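Ribonucleotide monophosphatase NagD (Escherichia coli, PDB 2C4N) is a magnesium-dependent HAD-superfamily phosphatase that hydrolyses ribonucleoside 5'-phosphates to ribonucleosides and phosphate, and probably acts on a broad range of other phosphorylated substrates. Local coordinates at residues 7-12 against 174-179; 120-125 against 157-162; 205-210 against 215-220. All blocks are in the same frame, centred on the assembly; numbering follows the deposited sequence.

Interaction 1: 7-12 against 174-179; sequences ICDIDG and VGKPSP. With MG (magnesium ion), chain B; PO4 (phosphate ion), chain D; PO4 (phosphate ion), chain C.
The carboxylate of D9 is met over one face by the ammonium group of K176, whose NZ lies 3.0 Å from OD1 of D9. This salt bridge approaches steeply, 62° out of the carboxylate plane. The other oxygen, D9 OD2, binds the magnesium ion at 2.2 Å, so the two oxygens of one flat group have separate tasks. D11 O also coordinates the metal at 2.2 Å; D201, a phosphate oxygen and two waters complete six ligands. D9 and D11 form the DxD motif at the end of strand 5-9, the signature of HAD phosphatases. The backbone N of D11 holds O1 of the chain D phosphate at 3.2 Å in a nearly straight bond (164°), while the D11 side chain pairs through OD1 with R55, which probably orients this putative active-site residue. Lysine suits position 176 because the CA atoms of D9 and K176 are 10.5 Å apart and only a long chain bridges them; its bend at chi3 (-72°) steers the tip into the site. There NZ also donates to O2 of the chain D phosphate at 2.9 Å and to O4 of the chain C phosphate, again at 2.9 Å, and makes a salt bridge with D206. With an alanine here the ammonium group is gone, and D9 and D206 would probably be left as close like charges without their shared mate, the phosphates losing a donor as well. D9 OD1 lies close to the phosphorus of the chain D phosphate, consistent with the nucleophilic role of the first aspartate in HAD phosphatases. Metal and lysine together would probably offset the negative charge gathered between carboxylates and phosphate, easing their close approach.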
ATOM      1  N   ILE A   7      32.348  -3.740  -7.796  1.00 16.65           N
ATOM      2  CA  ILE A   7      31.180  -3.131  -8.419  1.00 16.44           C
ATOM      3  C   ILE A   7      31.077  -1.802  -7.684  1.00 16.85           C
ATOM      4  O   ILE A   7      30.979  -1.774  -6.453  1.00 18.50           O
ATOM      5  CB  ILE A   7      29.878  -3.916  -8.168  1.00 16.63           C
ATOM      6  CG1 ILE A   7      29.913  -5.256  -8.902  1.00 15.86           C
ATOM      7  CG2 ILE A   7      28.681  -3.093  -8.651  1.00 16.82           C
ATOM      8  CD1 ILE A   7      28.673  -6.119  -8.645  1.00 19.25           C
ATOM      9  N   CYS A   8      31.125  -0.702  -8.420  1.00 15.66           N
ATOM     10  CA  CYS A   8      31.050   0.597  -7.779  1.00 14.67           C
ATOM     11  C   CYS A   8      29.925   1.433  -8.348  1.00 15.22           C
ATOM     12  O   CYS A   8      29.856   1.678  -9.555  1.00 17.09           O
ATOM     13  CB  CYS A   8      32.377   1.347  -7.932  1.00 17.02           C
ATOM     14  SG  CYS A   8      32.455   2.918  -7.034  1.00 17.85           S
ATOM     15  N   ASP A   9      29.037   1.869  -7.466  1.00 14.76           N
ATOM     16  CA  ASP A   9      27.923   2.700  -7.877  1.00 14.92           C
ATOM     17  C   ASP A   9      28.458   4.049  -8.362  1.00 15.12           C
ATOM     18  O   ASP A   9      29.516   4.502  -7.920  1.00 15.55           O
ATOM     19  CB  ASP A   9      26.966   2.900  -6.710  1.00 16.31           C
ATOM     20  CG  ASP A   9      25.846   3.832  -7.055  1.00 17.80           C
ATOM     21  OD1 ASP A   9      25.102   3.540  -8.016  1.00 18.07           O
ATOM     22  OD2 ASP A   9      25.724   4.858  -6.371  1.00 19.29           O
ATOM     23  N   ILE A  10      27.724   4.695  -9.257  1.00 14.48           N
ATOM     24  CA  ILE A  10      28.169   5.971  -9.813  1.00 16.12           C
ATOM     25  C   ILE A  10      27.728   7.229  -9.077  1.00 14.92           C
ATOM     26  O   ILE A  10      28.542   7.914  -8.460  1.00 15.75           O
ATOM     27  CB  ILE A  10      27.749   6.077 -11.306  1.00 18.31           C
ATOM     28  CG1 ILE A  10      28.539   5.047 -12.120  1.00 17.51           C
ATOM     29  CG2 ILE A  10      27.987   7.495 -11.837  1.00 15.45           C
ATOM     30  CD1 ILE A  10      28.099   4.917 -13.569  1.00 17.75           C
ATOM     31  N   ASP A  11      26.437   7.535  -9.134  1.00 17.35           N
ATOM     32  CA  ASP A  11      25.926   8.747  -8.503  1.00 18.86           C
ATOM     33  C   ASP A  11      26.005   8.778  -6.981  1.00 18.11           C
ATOM     34  O   ASP A  11      25.548   7.865  -6.306  1.00 16.03           O
ATOM     35  CB  ASP A  11      24.496   8.992  -8.983  1.00 19.27           C
ATOM     36  CG  ASP A  11      24.437   9.245 -10.481  1.00 22.71           C
ATOM     37  OD1 ASP A  11      25.049  10.235 -10.930  1.00 21.35           O
ATOM     38  OD2 ASP A  11      23.801   8.453 -11.207  1.00 26.59           O
ATOM     39  N   GLY A  12      26.599   9.843  -6.449  1.00 16.73           N
ATOM     40  CA  GLY A  12      26.737   9.972  -5.008  1.00 16.93           C
ATOM     41  C   GLY A  12      27.959   9.243  -4.481  1.00 16.75           C
ATOM     42  O   GLY A  12      28.229   9.255  -3.281  1.00 17.36           O
ATOM     43  N   VAL A 174      14.379  -4.494 -12.939  1.00 17.36           N
ATOM     44  CA  VAL A 174      15.686  -5.103 -13.148  1.00 18.64           C
ATOM     45  C   VAL A 174      16.780  -4.494 -12.274  1.00 17.15           C
ATOM     46  O   VAL A 174      17.668  -5.202 -11.804  1.00 17.31           O
ATOM     47  CB  VAL A 174      16.105  -4.986 -14.638  1.00 17.65           C
ATOM     48  CG1 VAL A 174      17.527  -5.512 -14.835  1.00 19.79           C
ATOM     49  CG2 VAL A 174      15.129  -5.768 -15.515  1.00 18.55           C
ATOM     50  N   GLY A 175      16.709  -3.186 -12.049  1.00 17.82           N
ATOM     51  CA  GLY A 175      17.734  -2.517 -11.258  1.00 18.55           C
ATOM     52  C   GLY A 175      17.658  -2.681  -9.749  1.00 19.10           C
ATOM     53  O   GLY A 175      16.774  -3.366  -9.231  1.00 18.87           O
ATOM     54  N   LYS A 176      18.601  -2.053  -9.045  1.00 16.23           N
ATOM     55  CA  LYS A 176      18.644  -2.101  -7.582  1.00 16.80           C
ATOM     56  C   LYS A 176      17.294  -1.607  -7.067  1.00 17.09           C
ATOM     57  O   LYS A 176      16.672  -0.746  -7.687  1.00 17.58           O
ATOM     58  CB  LYS A 176      19.747  -1.175  -7.053  1.00 16.98           C
ATOM     59  CG  LYS A 176      21.153  -1.514  -7.513  1.00 17.35           C
ATOM     60  CD  LYS A 176      22.126  -0.397  -7.140  1.00 16.52           C
ATOM     61  CE  LYS A 176      21.911   0.846  -8.005  1.00 17.47           C
ATOM     62  NZ  LYS A 176      22.615   2.043  -7.452  1.00 18.92           N
ATOM     63  N   PRO A 177      16.840  -2.102  -5.903  1.00 18.35           N
ATOM     64  CA  PRO A 177      17.443  -3.060  -4.971  1.00 18.52           C
ATOM     65  C   PRO A 177      17.375  -4.539  -5.358  1.00 19.14           C
ATOM     66  O   PRO A 177      17.772  -5.403  -4.578  1.00 18.47           O
ATOM     67  CB  PRO A 177      16.703  -2.777  -3.670  1.00 19.21           C
ATOM     68  CG  PRO A 177      15.324  -2.463  -4.152  1.00 18.46           C
ATOM     69  CD  PRO A 177      15.587  -1.552  -5.343  1.00 17.89           C
ATOM     70  N   SER A 178      16.881  -4.832  -6.553  1.00 17.85           N
ATOM     71  CA  SER A 178      16.797  -6.213  -7.002  1.00 19.60           C
ATOM     72  C   SER A 178      18.196  -6.831  -7.047  1.00 18.76           C
ATOM     73  O   SER A 178      19.117  -6.274  -7.643  1.00 18.66           O
ATOM     74  CB  SER A 178      16.156  -6.276  -8.389  1.00 36.95           C
ATOM     75  OG  SER A 178      16.232  -7.585  -8.918  1.00 44.79           O
ATOM     76  N   PRO A 179      18.375  -7.989  -6.399  1.00 21.22           N
ATOM     77  CA  PRO A 179      19.684  -8.651  -6.390  1.00 21.16           C
ATOM     78  C   PRO A 179      20.116  -9.150  -7.772  1.00 20.84           C
ATOM     79  O   PRO A 179      21.304  -9.317  -8.040  1.00 20.34           O
ATOM     80  CB  PRO A 179      19.479  -9.803  -5.404  1.00 20.72           C
ATOM     81  CG  PRO A 179      18.404  -9.290  -4.493  1.00 21.46           C
ATOM     82  CD  PRO A 179      17.451  -8.644  -5.460  1.00 19.93           C
TER
HETATM   83 MG    MG B1251      24.057   6.272  -5.914  1.00 22.83          MG
HETATM   84  P   PO4 D1253      22.918   5.576  -9.345  1.00 30.33           P
HETATM   85  O1  PO4 D1253      24.190   5.504 -10.108  1.00 31.58           O
HETATM   86  O2  PO4 D1253      22.302   4.230  -9.277  1.00 24.92           O
HETATM   87  O3  PO4 D1253      23.187   6.063  -7.982  1.00 26.21           O
HETATM   88  O4  PO4 D1253      21.992   6.517 -10.025  1.00 32.83           O
HETATM   89  P   PO4 C1252      19.508   4.424  -6.707  1.00 28.29           P
HETATM   90  O1  PO4 C1252      20.019   5.056  -7.948  1.00 27.84           O
HETATM   91  O2  PO4 C1252      19.177   5.475  -5.716  1.00 28.33           O
HETATM   92  O3  PO4 C1252      18.289   3.639  -7.019  1.00 26.29           O
HETATM   93  O4  PO4 C1252      20.543   3.521  -6.147  1.00 24.95           O
HETATM   94  O   HOH W   1      22.804   4.525  -5.050  1.00 20.05           O
HETATM   95  O   HOH W   2      22.562   7.918  -5.198  1.00 21.42           O

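Interaction 2: 120-125 against 157-162; sequences RSYNWD and GALCAG
In the domain built on the four-stranded parallel sheet, the loop leading into helix 124-135 packs on helix 156-167: Y122 lays its ring against L159. The leucine methyl CD2 sits over one ring face, 3.8 Å from the centroid of the Y122 ring and 23° off its normal, a CH-pi contact offset toward the rim; its closest ring atom is Y122 CD2, at 3.5 Å. A CG placed anti to the backbone N (chi1 -177°) carries the tyrosine ring across to the helix. N123 then caps helix 124-135 through its OD1, and M127 of the third subunit also packs on Y122. Tyrosine suits the place because its ring packs on an aliphatic branch while its hydroxyl reaches polar backbone. There Y122 OH and water 3 form a 3.1 Å hydrogen bond. The water lies 2.7 Å from A158 O, to which it probably donates, and accepts from G162 N at 2.9 Å. A158 O and G162 N stand 4.3 Å apart, so the water bridges what would ordinarily be a direct helical bond. The tyrosine hydroxyl thus joins a hydrated helical turn, and buried polar backbone atoms probably find partners through one shared water.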
ATOM      1  N   ARG A 120      11.064  11.215 -22.039  1.00 21.89           N
ATOM      2  CA  ARG A 120      10.387  12.477 -21.795  1.00 24.37           C
ATOM      3  C   ARG A 120       9.212  12.649 -22.740  1.00 23.42           C
ATOM      4  O   ARG A 120       8.531  13.670 -22.706  1.00 24.57           O
ATOM      5  CB  ARG A 120      11.352  13.645 -21.970  1.00 46.37           C
ATOM      6  CG  ARG A 120      12.505  13.687 -20.987  1.00 51.69           C
ATOM      7  CD  ARG A 120      13.139  15.057 -21.066  1.00 58.34           C
ATOM      8  NE  ARG A 120      14.164  15.293 -20.058  1.00 63.25           N
ATOM      9  CZ  ARG A 120      14.618  16.501 -19.744  1.00 65.45           C
ATOM     10  NH1 ARG A 120      14.131  17.569 -20.361  1.00 66.52           N
ATOM     11  NH2 ARG A 120      15.558  16.645 -18.822  1.00 66.72           N
ATOM     12  N   SER A 121       8.995  11.653 -23.595  1.00 23.47           N
ATOM     13  CA  SER A 121       7.891  11.678 -24.548  1.00 23.32           C
ATOM     14  C   SER A 121       6.715  10.877 -24.007  1.00 21.88           C
ATOM     15  O   SER A 121       5.689  10.743 -24.672  1.00 21.81           O
ATOM     16  CB  SER A 121       8.324  11.097 -25.896  1.00 28.97           C
ATOM     17  OG  SER A 121       9.201  11.986 -26.569  1.00 34.49           O
ATOM     18  N   TYR A 122       6.875  10.340 -22.801  1.00 19.81           N
ATOM     19  CA  TYR A 122       5.824   9.551 -22.158  1.00 18.11           C
ATOM     20  C   TYR A 122       4.506  10.317 -22.218  1.00 18.08           C
ATOM     21  O   TYR A 122       4.459  11.507 -21.894  1.00 17.02           O
ATOM     22  CB  TYR A 122       6.180   9.295 -20.693  1.00 20.03           C
ATOM     23  CG  TYR A 122       5.196   8.419 -19.938  1.00 20.07           C
ATOM     24  CD1 TYR A 122       5.086   7.060 -20.216  1.00 21.41           C
ATOM     25  CD2 TYR A 122       4.413   8.942 -18.909  1.00 21.11           C
ATOM     26  CE1 TYR A 122       4.219   6.235 -19.482  1.00 21.98           C
ATOM     27  CE2 TYR A 122       3.548   8.128 -18.171  1.00 20.84           C
ATOM     28  CZ  TYR A 122       3.459   6.778 -18.462  1.00 21.49           C
ATOM     29  OH  TYR A 122       2.613   5.974 -17.733  1.00 21.97           O
ATOM     30  N   ASN A 123       3.437   9.640 -22.627  1.00 20.71           N
ATOM     31  CA  ASN A 123       2.136  10.289 -22.707  1.00 20.51           C
ATOM     32  C   ASN A 123       0.973   9.336 -22.472  1.00 20.57           C
ATOM     33  O   ASN A 123       1.159   8.138 -22.253  1.00 19.14           O
ATOM     34  CB  ASN A 123       1.965  10.991 -24.067  1.00 20.16           C
ATOM     35  CG  ASN A 123       2.040  10.032 -25.239  1.00 23.50           C
ATOM     36  OD1 ASN A 123       1.779   8.839 -25.103  1.00 29.18           O
ATOM     37  ND2 ASN A 123       2.387  10.559 -26.409  1.00 20.51           N
ATOM     38  N   TRP A 124      -0.227   9.900 -22.522  1.00 18.56           N
ATOM     39  CA  TRP A 124      -1.478   9.180 -22.329  1.00 19.77           C
ATOM     40  C   TRP A 124      -1.569   7.931 -23.208  1.00 19.11           C
ATOM     41  O   TRP A 124      -1.988   6.867 -22.755  1.00 18.14           O
ATOM     42  CB  TRP A 124      -2.639  10.128 -22.648  1.00 22.41           C
ATOM     43  CG  TRP A 124      -3.988   9.669 -22.189  1.00 24.29           C
ATOM     44  CD1 TRP A 124      -4.606   9.983 -21.014  1.00 24.78           C
ATOM     45  CD2 TRP A 124      -4.909   8.851 -22.921  1.00 25.89           C
ATOM     46  NE1 TRP A 124      -5.857   9.416 -20.970  1.00 27.18           N
ATOM     47  CE2 TRP A 124      -6.066   8.709 -22.126  1.00 27.08           C
ATOM     48  CE3 TRP A 124      -4.866   8.216 -24.168  1.00 27.96           C
ATOM     49  CZ2 TRP A 124      -7.180   7.969 -22.546  1.00 28.73           C
ATOM     50  CZ3 TRP A 124      -5.972   7.477 -24.586  1.00 27.92           C
ATOM     51  CH2 TRP A 124      -7.111   7.357 -23.773  1.00 28.58           C
ATOM     52  N   ASP A 125      -1.179   8.067 -24.470  1.00 20.27           N
ATOM     53  CA  ASP A 125      -1.229   6.938 -25.396  1.00 21.64           C
ATOM     54  C   ASP A 125      -0.328   5.778 -24.979  1.00 19.68           C
ATOM     55  O   ASP A 125      -0.733   4.621 -25.042  1.00 20.55           O
ATOM     56  CB  ASP A 125      -0.869   7.397 -26.813  1.00 34.04           C
ATOM     57  CG  ASP A 125      -1.914   8.325 -27.404  1.00 39.81           C
ATOM     58  OD1 ASP A 125      -3.096   7.924 -27.470  1.00 42.17           O
ATOM     59  OD2 ASP A 125      -1.551   9.451 -27.807  1.00 44.89           O
ATOM     60  N   GLY A 157      10.075   4.546 -12.362  1.00 15.73           N
ATOM     61  CA  GLY A 157       9.059   4.224 -11.372  1.00 15.80           C
ATOM     62  C   GLY A 157       7.784   5.034 -11.514  1.00 16.10           C
ATOM     63  O   GLY A 157       6.684   4.516 -11.306  1.00 15.75           O
ATOM     64  N   ALA A 158       7.933   6.308 -11.861  1.00 16.55           N
ATOM     65  CA  ALA A 158       6.788   7.196 -12.036  1.00 17.55           C
ATOM     66  C   ALA A 158       6.004   6.856 -13.304  1.00 17.10           C
ATOM     67  O   ALA A 158       4.778   6.984 -13.343  1.00 17.44           O
ATOM     68  CB  ALA A 158       7.259   8.649 -12.081  1.00 20.65           C
ATOM     69  N   LEU A 159       6.715   6.429 -14.342  1.00 13.82           N
ATOM     70  CA  LEU A 159       6.072   6.058 -15.598  1.00 15.11           C
ATOM     71  C   LEU A 159       5.293   4.760 -15.421  1.00 13.55           C
ATOM     72  O   LEU A 159       4.264   4.548 -16.059  1.00 14.38           O
ATOM     73  CB  LEU A 159       7.111   5.888 -16.715  1.00 19.19           C
ATOM     74  CG  LEU A 159       8.072   7.063 -16.972  1.00 21.17           C
ATOM     75  CD1 LEU A 159       8.757   6.859 -18.316  1.00 22.11           C
ATOM     76  CD2 LEU A 159       7.319   8.376 -16.968  1.00 20.47           C
ATOM     77  N   CYS A 160       5.781   3.884 -14.553  1.00 17.25           N
ATOM     78  CA  CYS A 160       5.096   2.616 -14.309  1.00 18.03           C
ATOM     79  C   CYS A 160       3.836   2.787 -13.469  1.00 18.19           C
ATOM     80  O   CYS A 160       2.875   2.031 -13.614  1.00 17.01           O
ATOM     81  CB  CYS A 160       6.033   1.631 -13.598  1.00 18.17           C
ATOM     82  SG  CYS A 160       7.366   0.971 -14.629  1.00 16.00           S
ATOM     83  N   ALA A 161       3.844   3.788 -12.598  1.00 15.59           N
ATOM     84  CA  ALA A 161       2.726   4.039 -11.693  1.00 15.74           C
ATOM     85  C   ALA A 161       1.337   4.000 -12.343  1.00 14.88           C
ATOM     86  O   ALA A 161       0.440   3.302 -11.859  1.00 15.00           O
ATOM     87  CB  ALA A 161       2.939   5.371 -10.974  1.00 15.83           C
ATOM     88  N   GLY A 162       1.159   4.749 -13.429  1.00 16.36           N
ATOM     89  CA  GLY A 162      -0.126   4.766 -14.109  1.00 18.02           C
ATOM     90  C   GLY A 162      -0.470   3.429 -14.740  1.00 17.61           C
ATOM     91  O   GLY A 162      -1.620   2.993 -14.714  1.00 18.13           O
TER
HETATM   92  O   HOH W   3       2.437   6.918 -14.769  1.00 13.04           O

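Interaction 3: 205-210 against 215-220; sequences TDILAG and LETILV. With PO4 (phosphate ion), chain C.
One backbone hydrogen bond joins the two segments: L215 N donates to G210 O at 2.9 Å with an N-H...O angle of 161°, and L215 CB rests beside the same carbonyl oxygen. The remaining contacts across are apolar or van der Waals and centre on I207, whose branches spread over three strand residues. Its CG1 meets L219 CD1 at 4.0 Å, the two side chains lying roughly at right angles, while its CG2 touches T217 OG1 at 3.9 Å. With chi2 at -58°, CD1 of I207 turns down to the strand and comes 3.9 Å from I218 O. A branched aliphatic chain can fill all these places at once. Helix 203-212 and strand 216-220 are the second and third elements of a beta-alpha-beta unit that starts with strand 196-200, part of the HAD core; their axes over these segments run antiparallel and approach to 8.3 Å. Glycine suits position 210, since a CB there would press tightly against T217 CG2. Polar groups gather at the N-terminal end of the helical segment: D206 accepts from N202 N through OD2, and T205, a probable substrate-binding residue, donates through OG1 to O4 of the chain C phosphate at 2.7 Å.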
ATOM      1  N   THR A 205      19.437   0.574  -1.597  1.00 20.52           N
ATOM      2  CA  THR A 205      19.573   0.063  -2.956  1.00 18.80           C
ATOM      3  C   THR A 205      20.910  -0.644  -3.186  1.00 17.66           C
ATOM      4  O   THR A 205      20.941  -1.852  -3.416  1.00 18.25           O
ATOM      5  CB  THR A 205      19.373   1.191  -3.998  1.00 19.17           C
ATOM      6  OG1 THR A 205      20.380   2.193  -3.838  1.00 18.82           O
ATOM      7  CG2 THR A 205      17.996   1.843  -3.819  1.00 19.60           C
ATOM      8  N   ASP A 206      22.015   0.092  -3.114  1.00 14.61           N
ATOM      9  CA  ASP A 206      23.328  -0.521  -3.319  1.00 16.20           C
ATOM     10  C   ASP A 206      23.636  -1.563  -2.252  1.00 15.59           C
ATOM     11  O   ASP A 206      23.988  -2.704  -2.553  1.00 14.98           O
ATOM     12  CB  ASP A 206      24.436   0.534  -3.271  1.00 17.09           C
ATOM     13  CG  ASP A 206      24.215   1.657  -4.248  1.00 16.73           C
ATOM     14  OD1 ASP A 206      24.210   1.387  -5.468  1.00 16.30           O
ATOM     15  OD2 ASP A 206      24.047   2.807  -3.788  1.00 18.04           O
ATOM     16  N   ILE A 207      23.493  -1.162  -0.996  1.00 13.83           N
ATOM     17  CA  ILE A 207      23.806  -2.049   0.108  1.00 16.01           C
ATOM     18  C   ILE A 207      22.842  -3.223   0.237  1.00 15.79           C
ATOM     19  O   ILE A 207      23.275  -4.366   0.388  1.00 17.07           O
ATOM     20  CB  ILE A 207      23.866  -1.256   1.429  1.00 17.76           C
ATOM     21  CG1 ILE A 207      24.704   0.018   1.222  1.00 18.38           C
ATOM     22  CG2 ILE A 207      24.486  -2.119   2.523  1.00 17.59           C
ATOM     23  CD1 ILE A 207      26.139  -0.234   0.739  1.00 17.89           C
ATOM     24  N   LEU A 208      21.544  -2.943   0.158  1.00 19.35           N
ATOM     25  CA  LEU A 208      20.535  -3.992   0.257  1.00 20.96           C
ATOM     26  C   LEU A 208      20.732  -5.044  -0.839  1.00 19.94           C
ATOM     27  O   LEU A 208      20.695  -6.246  -0.567  1.00 19.74           O
ATOM     28  CB  LEU A 208      19.128  -3.390   0.156  1.00 20.80           C
ATOM     29  CG  LEU A 208      17.937  -4.360   0.164  1.00 21.31           C
ATOM     30  CD1 LEU A 208      17.936  -5.183   1.443  1.00 22.42           C
ATOM     31  CD2 LEU A 208      16.642  -3.573   0.036  1.00 22.86           C
ATOM     32  N   ALA A 209      20.947  -4.594  -2.072  1.00 20.19           N
ATOM     33  CA  ALA A 209      21.148  -5.523  -3.182  1.00 18.93           C
ATOM     34  C   ALA A 209      22.430  -6.327  -3.007  1.00 18.69           C
ATOM     35  O   ALA A 209      22.433  -7.550  -3.166  1.00 18.06           O
ATOM     36  CB  ALA A 209      21.184  -4.763  -4.502  1.00 17.22           C
ATOM     37  N   GLY A 210      23.522  -5.645  -2.671  1.00 15.83           N
ATOM     38  CA  GLY A 210      24.783  -6.340  -2.485  1.00 17.57           C
ATOM     39  C   GLY A 210      24.684  -7.395  -1.400  1.00 19.22           C
ATOM     40  O   GLY A 210      25.132  -8.530  -1.569  1.00 19.46           O
ATOM     41  N   LEU A 215      27.405 -10.265  -1.385  1.00 17.95           N
ATOM     42  CA  LEU A 215      28.629  -9.478  -1.519  1.00 18.09           C
ATOM     43  C   LEU A 215      29.020  -8.719  -0.265  1.00 18.07           C
ATOM     44  O   LEU A 215      28.178  -8.411   0.586  1.00 17.48           O
ATOM     45  CB  LEU A 215      28.490  -8.449  -2.646  1.00 21.19           C
ATOM     46  CG  LEU A 215      28.704  -8.811  -4.121  1.00 21.79           C
ATOM     47  CD1 LEU A 215      27.674  -9.819  -4.572  1.00 21.12           C
ATOM     48  CD2 LEU A 215      28.614  -7.542  -4.951  1.00 22.50           C
ATOM     49  N   GLU A 216      30.311  -8.416  -0.158  1.00 18.53           N
ATOM     50  CA  GLU A 216      30.798  -7.601   0.941  1.00 20.49           C
ATOM     51  C   GLU A 216      30.365  -6.215   0.477  1.00 17.65           C
ATOM     52  O   GLU A 216      30.365  -5.938  -0.724  1.00 15.90           O
ATOM     53  CB  GLU A 216      32.326  -7.675   1.054  1.00 37.48           C
ATOM     54  CG  GLU A 216      32.841  -8.870   1.837  1.00 46.10           C
ATOM     55  CD  GLU A 216      34.341  -8.821   2.066  1.00 50.30           C
ATOM     56  OE1 GLU A 216      35.002  -7.888   1.556  1.00 48.63           O
ATOM     57  OE2 GLU A 216      34.857  -9.725   2.757  1.00 53.63           O
ATOM     58  N   THR A 217      29.996  -5.349   1.409  1.00 19.15           N
ATOM     59  CA  THR A 217      29.533  -4.021   1.034  1.00 18.49           C
ATOM     60  C   THR A 217      30.276  -2.881   1.708  1.00 18.19           C
ATOM     61  O   THR A 217      30.694  -2.990   2.860  1.00 17.16           O
ATOM     62  CB  THR A 217      28.036  -3.865   1.370  1.00 18.67           C
ATOM     63  OG1 THR A 217      27.850  -4.081   2.776  1.00 19.44           O
ATOM     64  CG2 THR A 217      27.197  -4.887   0.599  1.00 17.99           C
ATOM     65  N   ILE A 218      30.430  -1.784   0.976  1.00 16.62           N
ATOM     66  CA  ILE A 218      31.076  -0.591   1.503  1.00 16.50           C
ATOM     67  C   ILE A 218      30.149   0.582   1.255  1.00 16.94           C
ATOM     68  O   ILE A 218      29.796   0.879   0.115  1.00 16.03           O
ATOM     69  CB  ILE A 218      32.421  -0.275   0.807  1.00 19.09           C
ATOM     70  CG1 ILE A 218      33.420  -1.406   1.056  1.00 19.15           C
ATOM     71  CG2 ILE A 218      32.987   1.041   1.349  1.00 18.75           C
ATOM     72  CD1 ILE A 218      34.776  -1.176   0.400  1.00 20.58           C
ATOM     73  N   LEU A 219      29.739   1.240   2.329  1.00 15.80           N
ATOM     74  CA  LEU A 219      28.867   2.395   2.208  1.00 16.37           C
ATOM     75  C   LEU A 219      29.701   3.667   2.297  1.00 16.71           C
ATOM     76  O   LEU A 219      30.501   3.812   3.218  1.00 16.41           O
ATOM     77  CB  LEU A 219      27.839   2.422   3.347  1.00 15.22           C
ATOM     78  CG  LEU A 219      26.974   3.691   3.457  1.00 15.83           C
ATOM     79  CD1 LEU A 219      25.909   3.704   2.360  1.00 17.60           C
ATOM     80  CD2 LEU A 219      26.307   3.731   4.826  1.00 17.29           C
ATOM     81  N   VAL A 220      29.538   4.575   1.340  1.00 17.20           N
ATOM     82  CA  VAL A 220      30.237   5.850   1.422  1.00 17.37           C
ATOM     83  C   VAL A 220      29.162   6.834   1.847  1.00 17.53           C
ATOM     84  O   VAL A 220      27.988   6.636   1.538  1.00 16.45           O
ATOM     85  CB  VAL A 220      30.872   6.287   0.070  1.00 17.00           C
ATOM     86  CG1 VAL A 220      32.080   5.430  -0.225  1.00 17.18           C
ATOM     87  CG2 VAL A 220      29.851   6.195  -1.062  1.00 17.35           C
TER
HETATM   88  P   PO4 C1252      19.508   4.424  -6.707  1.00 28.29           P
HETATM   89  O1  PO4 C1252      20.019   5.056  -7.948  1.00 27.84           O
HETATM   90  O2  PO4 C1252      19.177   5.475  -5.716  1.00 28.33           O
HETATM   91  O3  PO4 C1252      18.289   3.639  -7.019  1.00 26.29           O
HETATM   92  O4  PO4 C1252      20.543   3.521  -6.147  1.00 24.95           O

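Overall arrangement
Interactions 1 and 3 have centres 9 Å apart and share the six-stranded parallel sheet, to which strands 5-9 and 216-220 both belong. They touch directly through K176 and D206, and both reach the same phosphate, so the strand-helix packing of interaction 3 backs the metal site of interaction 1. Interaction 2 lies in the other, four-stranded domain, its centre 23 Å from interaction 1 and 30 Å from interaction 3, on the opposite side of the chain's centre from the latter. Along the chain it is nested inside the loop closed by interaction 1, whereas interaction 3 follows afterwards. The core is therefore assembled from both ends of the chain, with the second domain inserted between.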